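Extracellular protein containing a SCP domain (PDB 4IFA) is of unknown function but is an extracellular protein that carries an SCP (CAP-superfamily) domain and may take part in virulence. Local coordinates at residues S132-L137 with Q145-D150; V153-L158 with F170-H175; G164-Y169 with V178-M183. All blocks are in the same frame, centred on the assembly; numbering follows the deposited sequence. Where two conformers were deposited one is given.

The chain first makes contact 1, where 145-150 folds back on 132-137 and closes the short beta hairpin of strands 134-139 and 142-147. Helix 150-155 follows at once, and 153-158, its last turn and the residues leading to strand 158-161, opens contact 2. Before that contact closes, 164-169 opens contact 3; 170-175 then closes contact 2, and 178-183 closes contact 3, so the two loops cross while sharing strand 164-171. Contact 1 stands in series ahead of both, yet it packs on them: Leu148 meets Val153 and Pro157, and Ile135 lies against Trp165. Together the contacts tie a three-stranded sheet and helix 150-155 to the large seven-stranded antiparallel sheet.

Contact 1: residues S132-L137 with Q145-D150; sequences SHEISL and QFELSD
Glu134 turns its CG beside its backbone N (chi1 -58°) and bends again at the next bond (chi2 -62°), which folds the carboxylate back across the neighbouring strand over Glu147 and Gln145. The backbone beneath is a beta hairpin: strands 134-139 and 142-147 run antiparallel, and Ile135 and Phe146 form a hydrogen-bonded pair, Phe146 N to Ile135 O at 2.8 Å and Ile135 N returning to Phe146 O. Leu148 N to His133 O carries the ladder past the strand ends. Glu134 OE1 rests 3.1 Å from Glu147 CG, touching the aliphatic part of a second acid whose carboxylate stands nearly upright to its own, at 86°. Glu134 OE1 lies 4.3 Å from Glu147 OE2 and also faces two acceptors, Phe146 O at 3.1 Å and Gln145 OE1 at 3.3 Å, which may raise the proton affinity of Glu134 in particular; Glu147 OE1 is taken by Gln195 of the third strand of this sheet. The other Glu134 oxygen, OE2, is hydrogen-bonded to a water at 2.8 Å; the same water is also placed to donate to Leu148 O, though with more acceptors in reach than protons a simultaneous bridge is not certain. The opposite face is apolar. Ile135 CG1 lies 4.0 Å from Leu148 CD1, and Phe146, whose ring packs on helix 185-191, takes Leu137 at its edge. Where the paired segments run out, Ser149 caps helix 150-155 and Asp150 leans back toward His133, with Asp150 OD1 near the plane of the imidazole, 3.5 Å from His133 CE1.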
loop_
_atom_site.group_PDB
_atom_site.type_symbol
_atom_site.label_atom_id
_atom_site.label_comp_id
_atom_site.label_asym_id
_atom_site.label_seq_id
_atom_site.Cartn_x
_atom_site.Cartn_y
_atom_site.Cartn_z
ATOM N N SER A 132 14.772 -4.266 -14.932
ATOM C CA SER A 132 16.179 -4.497 -14.516
ATOM C C SER A 132 16.324 -4.935 -13.057
ATOM O O SER A 132 15.496 -4.571 -12.216
ATOM C CB SER A 132 16.966 -3.201 -14.694
ATOM O OG SER A 132 18.341 -3.404 -14.383
ATOM N N HIS A 133 17.389 -5.680 -12.752
ATOM C CA HIS A 133 17.717 -6.113 -11.394
ATOM C C HIS A 133 18.554 -5.071 -10.678
ATOM O O HIS A 133 18.791 -5.201 -9.481
ATOM C CB HIS A 133 18.542 -7.394 -11.411
ATOM C CG HIS A 133 17.778 -8.602 -11.839
ATOM N ND1 HIS A 133 17.422 -9.602 -10.958
ATOM C CD2 HIS A 133 17.294 -8.972 -13.048
ATOM C CE1 HIS A 133 16.753 -10.537 -11.610
ATOM N NE2 HIS A 133 16.658 -10.178 -12.879
ATOM N N GLU A 134 19.011 -4.059 -11.408
ATOM C CA GLU A 134 19.837 -2.996 -10.851
ATOM C C GLU A 134 19.290 -1.658 -11.291
ATOM O O GLU A 134 18.969 -1.467 -12.470
ATOM C CB GLU A 134 21.282 -3.118 -11.352
ATOM C CG GLU A 134 21.949 -4.451 -11.034
ATOM C CD GLU A 134 22.070 -4.694 -9.540
ATOM O OE1 GLU A 134 22.210 -3.698 -8.788
ATOM O OE2 GLU A 134 22.029 -5.874 -9.119
ATOM N N ILE A 135 19.184 -0.731 -10.349
ATOM C CA ILE A 135 18.708 0.611 -10.634
ATOM C C ILE A 135 19.759 1.554 -10.064
ATOM O O ILE A 135 20.118 1.435 -8.889
ATOM C CB ILE A 135 17.347 0.898 -9.963
ATOM C CG1 ILE A 135 16.237 -0.059 -10.457
ATOM C CG2 ILE A 135 16.940 2.369 -10.179
ATOM C CD1 ILE A 135 15.794 0.163 -11.895
ATOM N N SER A 136 20.256 2.468 -10.895
ATOM C CA SER A 136 21.281 3.415 -10.476
ATOM C C SER A 136 20.777 4.845 -10.626
ATOM O O SER A 136 20.066 5.165 -11.579
ATOM C CB SER A 136 22.545 3.223 -11.318
ATOM O OG SER A 136 23.043 1.896 -11.207
ATOM N N LEU A 137 21.119 5.690 -9.657
ATOM C CA LEU A 137 20.791 7.114 -9.712
ATOM C C LEU A 137 21.783 7.886 -8.853
ATOM O O LEU A 137 22.564 7.295 -8.099
ATOM C CB LEU A 137 19.344 7.426 -9.272
ATOM C CG LEU A 137 18.875 7.195 -7.828
ATOM C CD1 LEU A 137 17.578 7.956 -7.577
ATOM C CD2 LEU A 137 18.693 5.713 -7.524
ATOM N N GLN A 145 22.818 2.601 -5.796
ATOM C CA GLN A 145 22.500 1.445 -6.621
ATOM C C GLN A 145 21.592 0.487 -5.853
ATOM O O GLN A 145 22.010 -0.100 -4.854
ATOM C CB GLN A 145 23.750 0.698 -7.106
ATOM C CG GLN A 145 23.402 -0.477 -8.037
ATOM C CD GLN A 145 24.603 -1.129 -8.704
ATOM O OE1 GLN A 145 24.510 -1.614 -9.839
ATOM N NE2 GLN A 145 25.734 -1.139 -8.014
ATOM N N PHE A 146 20.343 0.363 -6.303
ATOM C CA PHE A 146 19.445 -0.621 -5.727
ATOM C C PHE A 146 19.713 -1.970 -6.389
ATOM O O PHE A 146 19.916 -2.050 -7.610
ATOM C CB PHE A 146 17.985 -0.236 -5.919
ATOM C CG PHE A 146 17.537 0.864 -5.021
ATOM C CD1 PHE A 146 17.202 0.593 -3.700
ATOM C CD2 PHE A 146 17.429 2.165 -5.487
ATOM C CE1 PHE A 146 16.771 1.592 -2.872
ATOM C CE2 PHE A 146 17.010 3.180 -4.654
ATOM C CZ PHE A 146 16.677 2.897 -3.341
ATOM N N GLU A 147 19.727 -3.020 -5.581
ATOM C CA GLU A 147 19.906 -4.375 -6.066
ATOM C C GLU A 147 18.648 -5.162 -5.762
ATOM O O GLU A 147 18.410 -5.529 -4.598
ATOM C CB GLU A 147 21.123 -5.013 -5.385
ATOM C CG GLU A 147 22.447 -4.397 -5.825
ATOM C CD GLU A 147 23.634 -4.774 -4.953
ATOM O OE1 GLU A 147 23.443 -5.187 -3.786
ATOM O OE2 GLU A 147 24.774 -4.628 -5.435
ATOM N N LEU A 148 17.829 -5.399 -6.791
ATOM C CA LEU A 148 16.590 -6.150 -6.594
ATOM C C LEU A 148 16.844 -7.645 -6.584
ATOM O O LEU A 148 17.592 -8.152 -7.418
ATOM C CB LEU A 148 15.538 -5.849 -7.677
ATOM C CG LEU A 148 14.873 -4.470 -7.698
ATOM C CD1 LEU A 148 15.850 -3.391 -8.201
ATOM C CD2 LEU A 148 13.610 -4.532 -8.562
ATOM N N SER A 149 16.210 -8.345 -5.651
ATOM C CA SER A 149 16.266 -9.806 -5.602
ATOM C C SER A 149 15.379 -10.385 -6.706
ATOM O O SER A 149 14.555 -9.677 -7.309
ATOM C CB SER A 149 15.740 -10.316 -4.263
ATOM O OG SER A 149 14.352 -10.034 -4.122
ATOM N N ASP A 150 15.509 -11.684 -6.941
ATOM C CA ASP A 150 14.682 -12.346 -7.955
ATOM C C ASP A 150 13.208 -12.193 -7.595
ATOM O O ASP A 150 12.368 -11.954 -8.467
ATOM C CB ASP A 150 15.048 -13.835 -8.081
ATOM C CG ASP A 150 16.390 -14.064 -8.771
ATOM O OD1 ASP A 150 17.003 -13.098 -9.276
ATOM O OD2 ASP A 150 16.804 -15.235 -8.836
HETATM O O HOH W 1 20.367 -7.778 -7.992
#

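Contact 2: residues V153-L158 with F170-H175; sequences VMEQPL and FDHFTH
Phe170 N gives Glu155 O an almost straight hydrogen bond of 2.8 Å, with 175° at the hydrogen, joining the last turn of helix 150-155 to the end of strand 164-171. Gln156 then leaves the helix, and Pro157 follows, just before edge strand 158-161 of the large antiparallel sheet; Pro157 CD touches the edge of the Phe170 ring at CD2, 4.0 Å away. Two residues along, His172 CG lies between its backbone N and carbonyl carbon (chi1 86°), which stands the imidazole alongside the extended Glu155. Glu155 OE2 sits over one ring face, 3.2 Å from His172 ND1, but the angle is too poor for a hydrogen bond; ND1 bonds instead to Asn307. The turn beneath is an Asx turn, Asp171 OD1 accepting from Phe173 N and also from Thr174 N, while Asp171 OD2 forms a salt bridge with Arg312. The Asn307 bond would limit the turning of the His172 ring, and Phe173 lies against a face of it; the nearby Glu155 carboxylate would probably make the protonated form easier to reach.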
loop_
_atom_site.group_PDB
_atom_site.type_symbol
_atom_site.label_atom_id
_atom_site.label_comp_id
_atom_site.label_asym_id
_atom_site.label_seq_id
_atom_site.Cartn_x
_atom_site.Cartn_y
_atom_site.Cartn_z
ATOM N N VAL A 153 11.995 -8.623 -8.382
ATOM C CA VAL A 153 11.802 -8.427 -9.802
ATOM C C VAL A 153 10.429 -8.982 -10.281
ATOM O O VAL A 153 9.822 -8.417 -11.203
ATOM C CB VAL A 153 12.988 -9.017 -10.614
ATOM C CG1 VAL A 153 12.679 -9.124 -12.114
ATOM C CG2 VAL A 153 14.239 -8.179 -10.373
HETATM N N MSE A 154 9.955 -10.062 -9.659
HETATM C CA MSE A 154 8.657 -10.659 -10.024
HETATM C C MSE A 154 7.451 -10.099 -9.295
HETATM O O MSE A 154 6.333 -10.197 -9.812
HETATM C CB MSE A 154 8.667 -12.163 -9.807
HETATM C CG MSE A 154 9.598 -12.912 -10.755
HETATM SE SE MSE A 154 9.581 -14.838 -10.501
HETATM C CE MSE A 154 10.506 -14.942 -8.796
ATOM N N GLU A 155 7.662 -9.552 -8.096
ATOM C CA GLU A 155 6.571 -8.995 -7.302
ATOM C C GLU A 155 6.418 -7.490 -7.278
ATOM O O GLU A 155 5.294 -7.013 -7.084
ATOM C CB GLU A 155 6.665 -9.499 -5.825
ATOM C CG GLU A 155 6.554 -11.027 -5.769
ATOM C CD GLU A 155 6.621 -11.624 -4.370
ATOM O OE1 GLU A 155 6.763 -10.877 -3.378
ATOM O OE2 GLU A 155 6.586 -12.872 -4.292
ATOM N N GLN A 156 7.522 -6.748 -7.389
ATOM C CA GLN A 156 7.497 -5.291 -7.267
ATOM C C GLN A 156 8.676 -4.604 -7.952
ATOM O O GLN A 156 9.411 -3.833 -7.323
ATOM C CB GLN A 156 7.402 -4.889 -5.792
ATOM C CG GLN A 156 8.479 -5.565 -4.925
ATOM C CD GLN A 156 8.617 -4.973 -3.541
ATOM O OE1 GLN A 156 8.653 -3.755 -3.383
ATOM N NE2 GLN A 156 8.779 -5.835 -2.537
ATOM N N PRO A 157 8.851 -4.890 -9.260
ATOM C CA PRO A 157 9.951 -4.302 -10.017
ATOM C C PRO A 157 9.786 -2.770 -10.190
ATOM O O PRO A 157 8.703 -2.221 -9.973
ATOM C CB PRO A 157 9.869 -5.029 -11.378
ATOM C CG PRO A 157 8.423 -5.355 -11.503
ATOM C CD PRO A 157 8.023 -5.767 -10.118
ATOM N N LEU A 158 10.873 -2.126 -10.625
ATOM C CA LEU A 158 10.950 -0.669 -10.822
ATOM C C LEU A 158 11.280 -0.324 -12.271
ATOM O O LEU A 158 12.195 -0.912 -12.861
ATOM C CB LEU A 158 12.033 -0.075 -9.912
ATOM C CG LEU A 158 11.876 1.429 -9.675
ATOM C CD1 LEU A 158 10.695 1.759 -8.712
ATOM C CD2 LEU A 158 13.193 2.033 -9.156
ATOM N N PHE A 170 2.796 -6.514 -8.292
ATOM C CA PHE A 170 2.112 -7.694 -8.832
ATOM C C PHE A 170 1.623 -8.627 -7.720
ATOM O O PHE A 170 2.218 -8.698 -6.648
ATOM C CB PHE A 170 3.059 -8.496 -9.716
ATOM C CG PHE A 170 3.316 -7.874 -11.035
ATOM C CD1 PHE A 170 2.493 -8.153 -12.116
ATOM C CD2 PHE A 170 4.337 -6.955 -11.201
ATOM C CE1 PHE A 170 2.698 -7.517 -13.362
ATOM C CE2 PHE A 170 4.541 -6.338 -12.416
ATOM C CZ PHE A 170 3.721 -6.608 -13.484
ATOM N N ASP A 171 0.559 -9.348 -8.039
ATOM C CA ASP A 171 0.160 -10.543 -7.330
ATOM C C ASP A 171 0.854 -11.665 -8.096
ATOM O O ASP A 171 0.468 -11.969 -9.226
ATOM C CB ASP A 171 -1.362 -10.673 -7.417
ATOM C CG ASP A 171 -1.868 -11.939 -6.771
ATOM O OD1 ASP A 171 -1.150 -12.970 -6.770
ATOM O OD2 ASP A 171 -2.980 -11.889 -6.187
ATOM N N HIS A 172 1.915 -12.226 -7.530
ATOM C CA HIS A 172 2.705 -13.244 -8.271
ATOM C C HIS A 172 1.962 -14.535 -8.426
ATOM O O HIS A 172 2.378 -15.392 -9.232
ATOM C CB HIS A 172 4.089 -13.513 -7.669
ATOM C CG HIS A 172 4.108 -14.529 -6.575
ATOM N ND1 HIS A 172 3.814 -14.223 -5.263
ATOM C CD2 HIS A 172 4.429 -15.847 -6.590
ATOM C CE1 HIS A 172 3.930 -15.313 -4.524
ATOM N NE2 HIS A 172 4.315 -16.316 -5.304
ATOM N N PHE A 173 0.896 -14.749 -7.655
ATOM C CA PHE A 173 0.125 -16.019 -7.792
ATOM C C PHE A 173 -0.763 -15.954 -9.034
ATOM O O PHE A 173 -0.957 -16.970 -9.700
ATOM C CB PHE A 173 -0.738 -16.292 -6.553
ATOM C CG PHE A 173 0.063 -16.513 -5.294
ATOM C CD1 PHE A 173 0.813 -17.653 -5.136
ATOM C CD2 PHE A 173 0.001 -15.607 -4.244
ATOM C CE1 PHE A 173 1.525 -17.881 -3.981
ATOM C CE2 PHE A 173 0.717 -15.832 -3.078
ATOM C CZ PHE A 173 1.467 -16.952 -2.945
ATOM N N THR A 174 -1.290 -14.775 -9.337
ATOM C CA THR A 174 -2.126 -14.608 -10.526
ATOM C C THR A 174 -1.359 -13.968 -11.677
ATOM O O THR A 174 -1.868 -13.951 -12.821
ATOM C CB THR A 174 -3.353 -13.779 -10.251
ATOM O OG1 THR A 174 -2.940 -12.465 -9.856
ATOM C CG2 THR A 174 -4.207 -14.419 -9.108
ATOM N N HIS A 175 -0.134 -13.510 -11.408
ATOM C CA HIS A 175 0.743 -12.850 -12.390
ATOM C C HIS A 175 0.171 -11.536 -12.910
ATOM O O HIS A 175 0.485 -11.134 -14.035
ATOM C CB HIS A 175 1.081 -13.783 -13.551
ATOM C CG HIS A 175 1.581 -15.103 -13.112
ATOM N ND1 HIS A 175 2.858 -15.304 -12.629
ATOM C CD2 HIS A 175 0.954 -16.297 -13.036
ATOM C CE1 HIS A 175 3.004 -16.580 -12.316
ATOM N NE2 HIS A 175 1.859 -17.202 -12.538
#

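Contact 3: residues G164-Y169 with V178-M183; sequences GWAQLY and VGVRYM
Arg181 rises from its strand beside Gln167, its directly paired neighbour, and most of its side-chain atoms meet Gln167 or Tyr169 on strand 164-171. Arg181 CB lies 4.1 Å from Gln167 CB, and the two chains climb side by side, each with CG anti to the backbone N (chi1 -172° in Arg181). Arg181 CG is at the limit of contact with Gln167 OE1, 4.2 Å away, and CD passes 3.3 Å from the same oxygen. A bend about the CG-CD bond (chi3 -63°) brings NE to Gln167 OE1, in a weak, bent bond of 3.1 Å, and the guanidinium to Tyr169. Arg181 CZ lies 3.7 Å from Tyr169 OH, and NH2 donates to that hydroxyl at 3.0 Å, nearly straight at 169° and in the guanidinium plane. At the far corner NH1 forms a salt bridge with Asp297, so this buried cation is held from several directions. Met183, a selenomethionine, fills the flank, its CE against Gln167 CB.

The frame is an antiparallel beta hairpin, with Trp165-Met183, Gln167-Arg181 and Tyr169-Gly179 as its hydrogen-bonded pairs. A classic beta bulge interrupts it at Val178 and Gly179, whose amides both reach Tyr169 O, Val178 N at 2.8 Å. The other face is apolar: Ala166 CB touches Tyr182 CD1 at 3.8 Å, Leu168 CD2 lies along Val180, and Val180 CG1 covers part of one face of the Tyr182 ring.

Strand 164-171 has 158-161 on its other side, and 176-183 borders 100-106 within the seven-stranded sheet. Over the Gln167 and Arg181 face, helix 185-191 packs on Trp165 and Met183, while helix 298-306, within the SCP family region, meets Tyr169 and Arg181 through Val299, joining the N-terminal sheet to that region.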
loop_
_atom_site.group_PDB
_atom_site.type_symbol
_atom_site.label_atom_id
_atom_site.label_comp_id
_atom_site.label_asym_id
_atom_site.label_seq_id
_atom_site.Cartn_x
_atom_site.Cartn_y
_atom_site.Cartn_z
ATOM N N GLY A 164 11.226 10.397 -13.021
ATOM C CA GLY A 164 10.886 9.563 -11.901
ATOM C C GLY A 164 10.891 8.066 -12.124
ATOM O O GLY A 164 11.556 7.551 -13.016
ATOM N N TRP A 165 10.110 7.378 -11.298
ATOM C CA TRP A 165 10.056 5.929 -11.286
ATOM C C TRP A 165 8.654 5.422 -11.072
ATOM O O TRP A 165 7.809 6.103 -10.489
ATOM C CB TRP A 165 10.896 5.429 -10.107
ATOM C CG TRP A 165 12.267 6.016 -10.109
ATOM C CD1 TRP A 165 12.679 7.145 -9.475
ATOM C CD2 TRP A 165 13.390 5.547 -10.865
ATOM N NE1 TRP A 165 14.011 7.390 -9.756
ATOM C CE2 TRP A 165 14.464 6.421 -10.612
ATOM C CE3 TRP A 165 13.593 4.457 -11.717
ATOM C CZ2 TRP A 165 15.719 6.233 -11.172
ATOM C CZ3 TRP A 165 14.852 4.282 -12.280
ATOM C CH2 TRP A 165 15.886 5.153 -12.000
ATOM N N ALA A 166 8.404 4.191 -11.502
ATOM C CA ALA A 166 7.139 3.497 -11.243
ATOM C C ALA A 166 7.477 2.144 -10.660
ATOM O O ALA A 166 8.185 1.369 -11.275
ATOM C CB ALA A 166 6.299 3.300 -12.509
ATOM N N GLN A 167 6.991 1.876 -9.462
ATOM C CA GLN A 167 7.116 0.565 -8.824
ATOM C C GLN A 167 5.827 -0.176 -9.177
ATOM O O GLN A 167 4.725 0.279 -8.859
ATOM C CB GLN A 167 7.243 0.717 -7.311
ATOM C CG GLN A 167 7.507 -0.539 -6.484
ATOM C CD GLN A 167 7.709 -0.199 -4.986
ATOM O OE1 GLN A 167 7.257 0.837 -4.491
ATOM N NE2 GLN A 167 8.341 -1.109 -4.267
ATOM N N LEU A 168 5.978 -1.335 -9.799
ATOM C CA LEU A 168 4.847 -2.094 -10.355
ATOM C C LEU A 168 4.552 -3.265 -9.443
ATOM O O LEU A 168 5.279 -4.251 -9.442
ATOM C CB LEU A 168 5.163 -2.556 -11.782
ATOM C CG LEU A 168 5.627 -1.472 -12.770
ATOM C CD1 LEU A 168 6.000 -2.125 -14.118
ATOM C CD2 LEU A 168 4.565 -0.422 -12.965
ATOM N N TYR A 169 3.469 -3.160 -8.674
ATOM C CA TYR A 169 3.130 -4.192 -7.711
ATOM C C TYR A 169 2.293 -5.282 -8.371
ATOM O O TYR A 169 1.215 -5.023 -8.918
ATOM C CB TYR A 169 2.372 -3.607 -6.525
ATOM C CG TYR A 169 3.198 -2.869 -5.491
ATOM C CD1 TYR A 169 4.076 -3.557 -4.662
ATOM C CD2 TYR A 169 3.043 -1.497 -5.267
ATOM C CE1 TYR A 169 4.792 -2.934 -3.678
ATOM C CE2 TYR A 169 3.749 -0.868 -4.255
ATOM C CZ TYR A 169 4.614 -1.582 -3.479
ATOM O OH TYR A 169 5.290 -1.005 -2.411
ATOM N N VAL A 178 -1.383 -5.207 -9.863
ATOM C CA VAL A 178 -2.439 -4.858 -8.913
ATOM C C VAL A 178 -2.273 -3.442 -8.325
ATOM O O VAL A 178 -3.172 -2.931 -7.682
ATOM C CB VAL A 178 -2.612 -5.913 -7.782
ATOM C CG1 VAL A 178 -3.087 -7.294 -8.354
ATOM C CG2 VAL A 178 -1.348 -6.052 -6.953
ATOM N N GLY A 179 -1.118 -2.820 -8.531
ATOM C CA GLY A 179 -0.931 -1.412 -8.095
ATOM C C GLY A 179 0.276 -0.802 -8.733
ATOM O O GLY A 179 1.147 -1.525 -9.230
ATOM N N VAL A 180 0.317 0.546 -8.757
ATOM C CA VAL A 180 1.477 1.250 -9.308
ATOM C C VAL A 180 1.810 2.372 -8.321
ATOM O O VAL A 180 0.949 3.192 -8.001
ATOM C CB VAL A 180 1.192 1.871 -10.688
ATOM C CG1 VAL A 180 2.392 2.654 -11.192
ATOM C CG2 VAL A 180 0.816 0.759 -11.710
ATOM N N ARG A 181 3.066 2.392 -7.860
ATOM C CA ARG A 181 3.566 3.472 -7.011
ATOM C C ARG A 181 4.543 4.316 -7.794
ATOM O O ARG A 181 5.654 3.902 -8.036
ATOM C CB ARG A 181 4.211 2.940 -5.711
ATOM C CG ARG A 181 4.559 4.038 -4.733
ATOM C CD ARG A 181 5.617 3.586 -3.749
ATOM N NE ARG A 181 5.255 2.472 -2.868
ATOM C CZ ARG A 181 4.760 2.559 -1.633
ATOM N NH1 ARG A 181 4.439 3.704 -1.098
ATOM N NH2 ARG A 181 4.552 1.449 -0.931
ATOM N N TYR A 182 4.146 5.545 -8.150
ATOM C CA TYR A 182 5.014 6.467 -8.823
ATOM C C TYR A 182 5.800 7.232 -7.760
ATOM O O TYR A 182 5.230 7.585 -6.730
ATOM C CB TYR A 182 4.212 7.492 -9.611
ATOM C CG TYR A 182 3.389 6.872 -10.732
ATOM C CD1 TYR A 182 4.005 6.309 -11.827
ATOM C CD2 TYR A 182 1.997 6.903 -10.713
ATOM C CE1 TYR A 182 3.261 5.740 -12.872
ATOM C CE2 TYR A 182 1.258 6.380 -11.740
ATOM C CZ TYR A 182 1.876 5.817 -12.832
ATOM O OH TYR A 182 1.111 5.286 -13.854
HETATM N N MSE A 183 7.087 7.428 -8.015
HETATM C CA MSE A 183 7.948 8.170 -7.087
HETATM C C MSE A 183 8.964 9.003 -7.801
HETATM O O MSE A 183 9.533 8.550 -8.785
HETATM C CB MSE A 183 8.735 7.176 -6.230
HETATM C CG MSE A 183 7.904 6.300 -5.320
HETATM SE SE MSE A 183 9.023 4.966 -4.329
HETATM C CE MSE A 183 9.178 3.720 -5.776
#